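Local coordinates for tail fiber protein (Acinetobacter phage AM24, PDB 5W5P) that probably recognises, and may degrade, the capsular polysaccharide of the Acinetobacter host as a trimeric tailspike, at residues V306-C311 and V328-F333. Residues are numbered along the deposited sequence; the frame is centred on the assembly and turned at random.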
loop_
_atom_site.group_PDB
_atom_site.type_symbol
_atom_site.label_atom_id
_atom_site.label_comp_id
_atom_site.label_asym_id
_atom_site.label_seq_id
_atom_site.Cartn_x
_atom_site.Cartn_y
_atom_site.Cartn_z
ATOM N N VAL A 306 -6.042 -16.365 -10.168
ATOM C CA VAL A 306 -6.308 -15.088 -9.517
ATOM C C VAL A 306 -5.785 -13.973 -10.411
ATOM O O VAL A 306 -4.580 -13.902 -10.681
ATOM C CB VAL A 306 -5.657 -15.006 -8.126
ATOM C CG1 VAL A 306 -6.084 -13.731 -7.420
ATOM C CG2 VAL A 306 -6.004 -16.237 -7.292
ATOM N N ASN A 307 -6.681 -13.108 -10.867
ATOM C CA ASN A 307 -6.324 -11.913 -11.628
ATOM C C ASN A 307 -6.279 -10.750 -10.644
ATOM O O ASN A 307 -7.309 -10.141 -10.344
ATOM C CB ASN A 307 -7.325 -11.655 -12.751
ATOM C CG ASN A 307 -7.097 -12.554 -13.960
ATOM O OD1 ASN A 307 -7.632 -13.661 -14.039
ATOM N ND2 ASN A 307 -6.293 -12.079 -14.905
ATOM N N VAL A 308 -5.075 -10.452 -10.144
ATOM C CA VAL A 308 -4.809 -9.420 -9.139
ATOM C C VAL A 308 -5.387 -9.805 -7.783
ATOM O O VAL A 308 -6.601 -9.986 -7.630
ATOM C CB VAL A 308 -5.338 -8.037 -9.567
ATOM C CG1 VAL A 308 -4.944 -6.976 -8.541
ATOM C CG2 VAL A 308 -4.809 -7.675 -10.928
ATOM N N ILE A 309 -4.512 -9.927 -6.789
ATOM C CA ILE A 309 -4.910 -10.011 -5.390
ATOM C C ILE A 309 -3.955 -9.139 -4.589
ATOM O O ILE A 309 -2.756 -9.081 -4.883
ATOM C CB ILE A 309 -4.921 -11.468 -4.871
ATOM C CG1 ILE A 309 -5.367 -11.522 -3.406
ATOM C CG2 ILE A 309 -3.557 -12.124 -5.033
ATOM C CD1 ILE A 309 -5.640 -12.913 -2.901
ATOM N N ARG A 310 -4.491 -8.429 -3.602
ATOM C CA ARG A 310 -3.677 -7.662 -2.670
ATOM C C ARG A 310 -4.064 -8.090 -1.266
ATOM O O ARG A 310 -5.256 -8.155 -0.946
ATOM C CB ARG A 310 -3.873 -6.147 -2.832
ATOM C CG ARG A 310 -3.921 -5.654 -4.264
ATOM C CD ARG A 310 -5.321 -5.783 -4.852
ATOM N NE ARG A 310 -5.543 -4.813 -5.918
ATOM C CZ ARG A 310 -6.568 -4.857 -6.762
ATOM N NH1 ARG A 310 -6.686 -3.940 -7.714
ATOM N NH2 ARG A 310 -7.472 -5.819 -6.657
ATOM N N CYS A 311 -3.066 -8.399 -0.443
ATOM C CA CYS A 311 -3.275 -8.734 0.964
ATOM C C CYS A 311 -2.257 -7.935 1.771
ATOM O O CYS A 311 -1.097 -8.342 1.885
ATOM C CB CYS A 311 -3.136 -10.235 1.204
ATOM S SG CYS A 311 -4.270 -11.271 0.225
ATOM N N VAL A 328 -1.279 -16.880 -9.868
ATOM C CA VAL A 328 -1.582 -15.499 -9.506
ATOM C C VAL A 328 -0.829 -14.575 -10.452
ATOM O O VAL A 328 0.401 -14.652 -10.551
ATOM C CB VAL A 328 -1.200 -15.193 -8.048
ATOM C CG1 VAL A 328 -1.454 -13.708 -7.717
ATOM C CG2 VAL A 328 -1.951 -16.106 -7.083
ATOM N N TYR A 329 -1.561 -13.698 -11.139
ATOM C CA TYR A 329 -0.972 -12.606 -11.906
ATOM C C TYR A 329 -1.212 -11.303 -11.153
ATOM O O TYR A 329 -2.324 -11.060 -10.670
ATOM C CB TYR A 329 -1.573 -12.507 -13.311
ATOM C CG TYR A 329 -1.373 -13.717 -14.195
ATOM C CD1 TYR A 329 -0.514 -14.743 -13.829
ATOM C CD2 TYR A 329 -2.050 -13.832 -15.399
ATOM C CE1 TYR A 329 -0.335 -15.851 -14.636
ATOM C CE2 TYR A 329 -1.877 -14.937 -16.217
ATOM C CZ TYR A 329 -1.018 -15.944 -15.828
ATOM O OH TYR A 329 -0.847 -17.049 -16.632
ATOM N N ALA A 330 -0.168 -10.476 -11.046
ATOM C CA ALA A 330 -0.240 -9.179 -10.376
ATOM C C ALA A 330 -0.733 -9.326 -8.933
ATOM O O ALA A 330 -1.779 -8.803 -8.542
ATOM C CB ALA A 330 -1.119 -8.204 -11.166
ATOM N N GLY A 331 0.046 -10.058 -8.141
ATOM C CA GLY A 331 -0.219 -10.212 -6.720
ATOM C C GLY A 331 0.706 -9.334 -5.898
ATOM O O GLY A 331 1.868 -9.131 -6.255
ATOM N N THR A 332 0.174 -8.806 -4.794
ATOM C CA THR A 332 0.950 -8.002 -3.861
ATOM C C THR A 332 0.595 -8.397 -2.435
ATOM O O THR A 332 -0.574 -8.627 -2.120
ATOM C CB THR A 332 0.710 -6.495 -4.077
ATOM O OG1 THR A 332 -0.674 -6.258 -4.358
ATOM C CG2 THR A 332 1.562 -5.966 -5.236
ATOM N N PHE A 333 1.615 -8.497 -1.581
ATOM C CA PHE A 333 1.446 -8.811 -0.159
ATOM C C PHE A 333 2.381 -7.889 0.622
ATOM O O PHE A 333 3.572 -8.185 0.758
ATOM C CB PHE A 333 1.749 -10.276 0.140
ATOM C CG PHE A 333 0.893 -11.252 -0.626
ATOM C CD1 PHE A 333 1.187 -11.560 -1.947
ATOM C CD2 PHE A 333 -0.187 -11.882 -0.021
ATOM C CE1 PHE A 333 0.422 -12.453 -2.658
ATOM C CE2 PHE A 333 -0.960 -12.782 -0.732
ATOM C CZ PHE A 333 -0.652 -13.067 -2.056
#
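Val306 and Val328 open a rung-to-rung contact in which two successive coils of a right-handed parallel beta-helix are joined through their backbones, round a corner and on into the next strand. Tyr329 N donates to Val306 O (3.1 Å) and Val308 N to Tyr329 O (2.9 Å), leading into and through the bend. Just past Asn307, where Ala330 is still turning, Ile309 N reaches Ala330 O only weakly, at 3.4 Å; the CA hydrogen of Val308 also faces that oxygen. Beyond it the ladder regains strength: Ile309 O accepts from Thr332 N at 2.9 Å, and Thr332 O from Cys311 N at 3.0 Å. Inside the coil, Val306 lies beside Val328, pointing the same way, and Ile309 CG2, level with side-chain-less Gly331, meets Val328 CG1 (3.8 Å). Cys311 SG lies 4.7 Å from the centroid of the Phe333 ring, approaching obliquely. On the other face, Arg310 runs beside Thr332, CG 3.3 Å from Thr332 OG1, then bends at chi2 (85°) to lay its guanidinium against Val308 CG1. Asn281 OD1 accepts from Arg310 NH2, Gly335 O of a second subunit weakly from NH1, and Arg278 donates to Asn307 OD1. Val308 and Ala330 pack on that subunit, whose Trp412 stacks on Tyr329. Main-chain bonds thus join coil to coil, Asn336 and Asn372 side chains supply donors to the last carbonyls, Cys311 O and Phe333 O, and the outer face serves the trimer interface.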